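Side-chain contacts in iron binding protein FbpA (Mannheimia haemolytica, PDB 1Q35), which binds ferric iron in the bacterial periplasm, probably delivering it for uptake into the cell, and is modelled here in its iron-free form: residues 105-109 / 110-114; 117-120 / 121-125. One frame throughout, in Å; residues are numbered along the deposited sequence.

Contact 1 of 2, residues 105-109 / 110-114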
loop_
_atom_site.group_PDB
_atom_site.type_symbol
_atom_site.label_atom_id
_atom_site.label_comp_id
_atom_site.label_asym_id
_atom_site.label_seq_id
_atom_site.Cartn_x
_atom_site.Cartn_y
_atom_site.Cartn_z
ATOM N N ILE A 105 -6.321 6.124 -9.886
ATOM C CA ILE A 105 -6.645 7.521 -10.124
ATOM C C ILE A 105 -8.137 7.704 -9.891
ATOM O O ILE A 105 -8.959 7.072 -10.553
ATOM C CB ILE A 105 -6.265 7.966 -11.551
ATOM C CG1 ILE A 105 -4.762 7.786 -11.775
ATOM C CG2 ILE A 105 -6.682 9.424 -11.776
ATOM C CD1 ILE A 105 -4.306 8.048 -13.185
ATOM N N TYR A 106 -8.475 8.537 -8.912
ATOM C CA TYR A 106 -9.860 8.930 -8.670
ATOM C C TYR A 106 -10.177 10.167 -9.490
ATOM O O TYR A 106 -9.342 11.058 -9.607
ATOM C CB TYR A 106 -10.077 9.206 -7.181
ATOM C CG TYR A 106 -9.913 7.969 -6.334
ATOM C CD1 TYR A 106 -8.823 7.804 -5.481
ATOM C CD2 TYR A 106 -10.837 6.946 -6.407
ATOM C CE1 TYR A 106 -8.682 6.650 -4.718
ATOM C CE2 TYR A 106 -10.697 5.787 -5.655
ATOM C CZ TYR A 106 -9.624 5.644 -4.814
ATOM O OH TYR A 106 -9.526 4.479 -4.088
ATOM N N THR A 107 -11.375 10.221 -10.066
ATOM C CA THR A 107 -11.794 11.396 -10.826
ATOM C C THR A 107 -13.134 11.912 -10.339
ATOM O O THR A 107 -13.939 11.176 -9.782
ATOM C CB THR A 107 -11.903 11.088 -12.323
ATOM O OG1 THR A 107 -12.755 9.951 -12.523
ATOM C CG2 THR A 107 -10.546 10.729 -12.928
ATOM N N SER A 108 -13.367 13.196 -10.572
ATOM C CA SER A 108 -14.653 13.802 -10.266
ATOM C C SER A 108 -15.728 13.159 -11.134
ATOM O O SER A 108 -15.608 13.136 -12.349
ATOM C CB SER A 108 -14.604 15.299 -10.548
ATOM O OG SER A 108 -15.900 15.871 -10.498
ATOM N N LYS A 109 -16.779 12.645 -10.509
ATOM C CA LYS A 109 -17.921 12.115 -11.242
ATOM C C LYS A 109 -18.496 13.164 -12.199
ATOM O O LYS A 109 -18.708 12.877 -13.373
ATOM C CB LYS A 109 -18.996 11.643 -10.259
ATOM C CG LYS A 109 -20.225 11.024 -10.906
ATOM C CD LYS A 109 -21.301 10.685 -9.877
ATOM C CE LYS A 109 -22.549 10.126 -10.548
ATOM N NZ LYS A 109 -23.721 10.088 -9.632
ATOM N N ASP A 110 -18.706 14.376 -11.685
ATOM C CA ASP A 110 -19.375 15.447 -12.428
ATOM C C ASP A 110 -18.467 16.149 -13.429
ATOM O O ASP A 110 -18.906 16.520 -14.515
ATOM C CB ASP A 110 -19.950 16.495 -11.455
ATOM C CG ASP A 110 -21.096 15.956 -10.621
ATOM O OD1 ASP A 110 -21.326 16.487 -9.513
ATOM O OD2 ASP A 110 -21.826 15.019 -10.994
ATOM N N ARG A 111 -17.203 16.344 -13.064
ATOM C CA ARG A 111 -16.326 17.237 -13.813
ATOM C C ARG A 111 -15.309 16.525 -14.714
ATOM O O ARG A 111 -14.615 17.176 -15.492
ATOM C CB ARG A 111 -15.615 18.195 -12.858
ATOM C CG ARG A 111 -16.568 19.065 -12.035
ATOM C CD ARG A 111 -15.875 20.056 -11.128
ATOM N NE ARG A 111 -14.953 19.373 -10.224
ATOM C CZ ARG A 111 -15.308 18.743 -9.108
ATOM N NH1 ARG A 111 -16.564 18.736 -8.681
ATOM N NH2 ARG A 111 -14.375 18.127 -8.386
ATOM N N VAL A 112 -15.241 15.199 -14.618
ATOM C CA VAL A 112 -14.359 14.388 -15.464
ATOM C C VAL A 112 -15.076 13.168 -16.040
ATOM O O VAL A 112 -15.007 12.911 -17.239
ATOM C CB VAL A 112 -13.102 13.894 -14.685
ATOM C CG1 VAL A 112 -12.206 13.009 -15.571
ATOM C CG2 VAL A 112 -12.319 15.063 -14.146
ATOM N N GLY A 113 -15.745 12.409 -15.181
ATOM C CA GLY A 113 -16.288 11.127 -15.572
ATOM C C GLY A 113 -15.208 10.053 -15.539
ATOM O O GLY A 113 -14.150 10.211 -14.922
ATOM N N LYS A 114 -15.485 8.947 -16.213
ATOM C CA LYS A 114 -14.577 7.809 -16.257
ATOM C C LYS A 114 -13.445 8.083 -17.239
ATOM O O LYS A 114 -13.656 8.684 -18.291
ATOM C CB LYS A 114 -15.348 6.562 -16.682
ATOM C CG LYS A 114 -14.672 5.248 -16.373
ATOM C CD LYS A 114 -15.564 4.079 -16.768
ATOM C CE LYS A 114 -15.465 3.778 -18.257
ATOM N NZ LYS A 114 -16.153 4.776 -19.127
#

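Contact 2 of 2, residues 117-120 / 121-125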
loop_
_atom_site.group_PDB
_atom_site.type_symbol
_atom_site.label_atom_id
_atom_site.label_comp_id
_atom_site.label_asym_id
_atom_site.label_seq_id
_atom_site.Cartn_x
_atom_site.Cartn_y
_atom_site.Cartn_z
ATOM N N ALA A 117 -9.920 3.977 -21.750
ATOM C CA ALA A 117 -8.883 2.966 -21.871
ATOM C C ALA A 117 -7.633 3.597 -22.474
ATOM O O ALA A 117 -7.711 4.404 -23.402
ATOM C CB ALA A 117 -9.362 1.807 -22.733
ATOM N N GLY A 118 -6.482 3.231 -21.920
ATOM C CA GLY A 118 -5.198 3.773 -22.326
ATOM C C GLY A 118 -4.667 4.871 -21.421
ATOM O O GLY A 118 -3.501 5.231 -21.529
ATOM N N PHE A 119 -5.501 5.403 -20.530
ATOM C CA PHE A 119 -5.072 6.477 -19.631
ATOM C C PHE A 119 -3.999 5.985 -18.664
ATOM O O PHE A 119 -4.126 4.927 -18.068
ATOM C CB PHE A 119 -6.264 7.047 -18.858
ATOM C CG PHE A 119 -6.017 8.417 -18.287
ATOM C CD1 PHE A 119 -6.463 9.552 -18.952
ATOM C CD2 PHE A 119 -5.331 8.580 -17.085
ATOM C CE1 PHE A 119 -6.245 10.818 -18.426
ATOM C CE2 PHE A 119 -5.116 9.851 -16.556
ATOM C CZ PHE A 119 -5.569 10.963 -17.230
ATOM N N ASP A 120 -2.962 6.793 -18.497
ATOM C CA ASP A 120 -1.758 6.424 -17.761
ATOM C C ASP A 120 -1.535 7.446 -16.648
ATOM O O ASP A 120 -1.941 8.602 -16.771
ATOM C CB ASP A 120 -0.586 6.459 -18.747
ATOM C CG ASP A 120 0.648 5.741 -18.257
ATOM O OD1 ASP A 120 1.193 6.092 -17.187
ATOM O OD2 ASP A 120 1.175 4.842 -18.944
ATOM N N TYR A 121 -0.874 7.032 -15.567
ATOM C CA TYR A 121 -0.325 7.992 -14.598
ATOM C C TYR A 121 0.349 9.171 -15.299
ATOM O O TYR A 121 0.181 10.316 -14.892
ATOM C CB TYR A 121 0.698 7.320 -13.672
ATOM C CG TYR A 121 0.138 6.125 -12.946
ATOM C CD1 TYR A 121 -0.603 6.272 -11.780
ATOM C CD2 TYR A 121 0.315 4.839 -13.449
ATOM C CE1 TYR A 121 -1.136 5.172 -11.125
ATOM C CE2 TYR A 121 -0.222 3.738 -12.807
ATOM C CZ TYR A 121 -0.941 3.909 -11.648
ATOM O OH TYR A 121 -1.484 2.813 -11.026
ATOM N N LEU A 122 1.117 8.875 -16.343
ATOM C CA LEU A 122 1.866 9.888 -17.084
ATOM C C LEU A 122 1.001 11.018 -17.610
ATOM O O LEU A 122 1.473 12.147 -17.755
ATOM C CB LEU A 122 2.596 9.252 -18.266
ATOM C CG LEU A 122 3.765 8.334 -17.926
ATOM C CD1 LEU A 122 4.163 7.539 -19.152
ATOM C CD2 LEU A 122 4.946 9.138 -17.387
ATOM N N ASP A 123 -0.251 10.725 -17.936
ATOM C CA ASP A 123 -1.145 11.749 -18.467
ATOM C C ASP A 123 -1.400 12.876 -17.469
ATOM O O ASP A 123 -1.622 14.013 -17.876
ATOM C CB ASP A 123 -2.433 11.110 -18.983
ATOM C CG ASP A 123 -2.169 10.250 -20.191
ATOM O OD1 ASP A 123 -2.513 9.067 -20.185
ATOM O OD2 ASP A 123 -1.535 10.654 -21.186
ATOM N N LEU A 124 -1.324 12.578 -16.175
ATOM C CA LEU A 124 -1.531 13.588 -15.134
ATOM C C LEU A 124 -0.482 14.702 -15.117
ATOM O O LEU A 124 -0.701 15.730 -14.482
ATOM C CB LEU A 124 -1.609 12.934 -13.751
ATOM C CG LEU A 124 -2.747 11.935 -13.526
ATOM C CD1 LEU A 124 -2.621 11.334 -12.133
ATOM C CD2 LEU A 124 -4.100 12.595 -13.710
ATOM N N ALA A 125 0.642 14.499 -15.802
ATOM C CA ALA A 125 1.693 15.514 -15.909
ATOM C C ALA A 125 1.540 16.414 -17.136
ATOM O O ALA A 125 2.317 17.352 -17.311
ATOM C CB ALA A 125 3.060 14.842 -15.934
HETATM O O HOH W 1 -1.919 7.394 -22.111
#

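Contact 1 of 2, residues 105-109 / 110-114
The chain turns back on itself directly after strand 96-108, the carbonyl of Ser-108 receiving both Val-112 N (3.1 Å to Ser-108 O) and Gly-113 N (2.9 Å to the same O). The two donors reach it differently: Gly-113 N lies almost in line with the C=O bond, whereas Val-112 N sits above the carbonyl plane. The Ser-108 side chain completes an ST motif. Its OG stands anti to the backbone N (chi1 169°), which swings it forward to accept Arg-111 N at 2.9 Å from OG. That same OG lies 3.2 Å from Arg-111 CZ, over the middle of one guanidinium face and not bonded to its nitrogens; the arginine chain folds back over it through its bend at chi3. Arg-111 NE forms a salt bridge with Asp-191, and NH2 bonds the carbonyls of Ile-185 and Cys-190. On the strand side, Thr-107 OG1 donates to Gly-113 O at 2.8 Å and also accepts from Asn-219 ND2. Thr-107 CB meets Val-112 CG1 at 3.8 Å, the two side chains crossing nearly at right angles. Two buried hydroxyls are thus spent on backbone groups, tying a largely solvent-facing loop to the strand end.

Contact 2 of 2, residues 117-120 / 121-125
Gly-118 reaches Asp-123 through a water molecule, which donates to both Gly-118 O and Asp-123 OD1 and so bridges two oxygens that do not bond each other directly. Phe-119 follows, its ring packing against the 3-10 segment 121-125: Asp-123 CB sits over one face in a CH-pi contact, 3.8 Å from the centroid and offset toward the rim on the CZ side, while Leu-124 CD2 comes in at the ring edge, 4.1 Å from Phe-119 CE2. The ring and the Asp-123 carboxylate planes are 58° apart; Asp-123 CG stands beside its own backbone N (chi1 -67°), with CB on the ring and OD1 near Asp-120 N.

Asp-120 carries the polar part. Asp-120 N donates to Asp-123 OD1 at 2.9 Å, on the anti side of that carboxylate. Asp-120 OD1 accepts Leu-122 N in an almost straight bond (2.9 Å, 176°), closing an Asx turn; with CG anti to the backbone N, the carboxylate swings forward along the chain and runs beside the Leu-122 side chain. Asp-120 O accepts Asp-123 N at 3.0 Å, the donor well above the carbonyl plane. Tyr-121 N is buried here without a hydrogen-bond partner. Tyr-121 OH hydrogen-bonds Arg-103 O and His-228 N, and its side chain is about 10 Å from that of Tyr-142, an iron ligand in another structure of this protein.

Both acids therefore bind backbone N-H groups at the start of the short 3-10 segment, the Asp-120 carboxylate taking Leu-122 N and Asp-123 OD1 reaching back to Asp-120 N: a capping box. Asp-123 OD1 also receives the water, and OD2 forms a salt bridge to Lys-126. These donors, together with the lysine charge, would be expected to favour an ionised Asp-123 even beside a second acid.

How the contacts relate
Contact 1 takes in the end of the long strand 96-108 and the turn after it; contact 2 follows in the loop region before strand 133-134, and their centres lie about 14 Å apart on the same side of the chain's centre. Ile-105 joins them: its CD1 packs 3.8 Å from Leu-124 CD1 and also touches Phe-119. Strand 192-196 is shared too, touched by Thr-107 and Val-112 in contact 1 and by Leu-124 in contact 2. Contact 1 is a hydrogen-bonded turn away from the iron site, whereas contact 2 packs through Asp-120 and Leu-122 against helix 141-168, whose start carries the iron ligand Tyr-142.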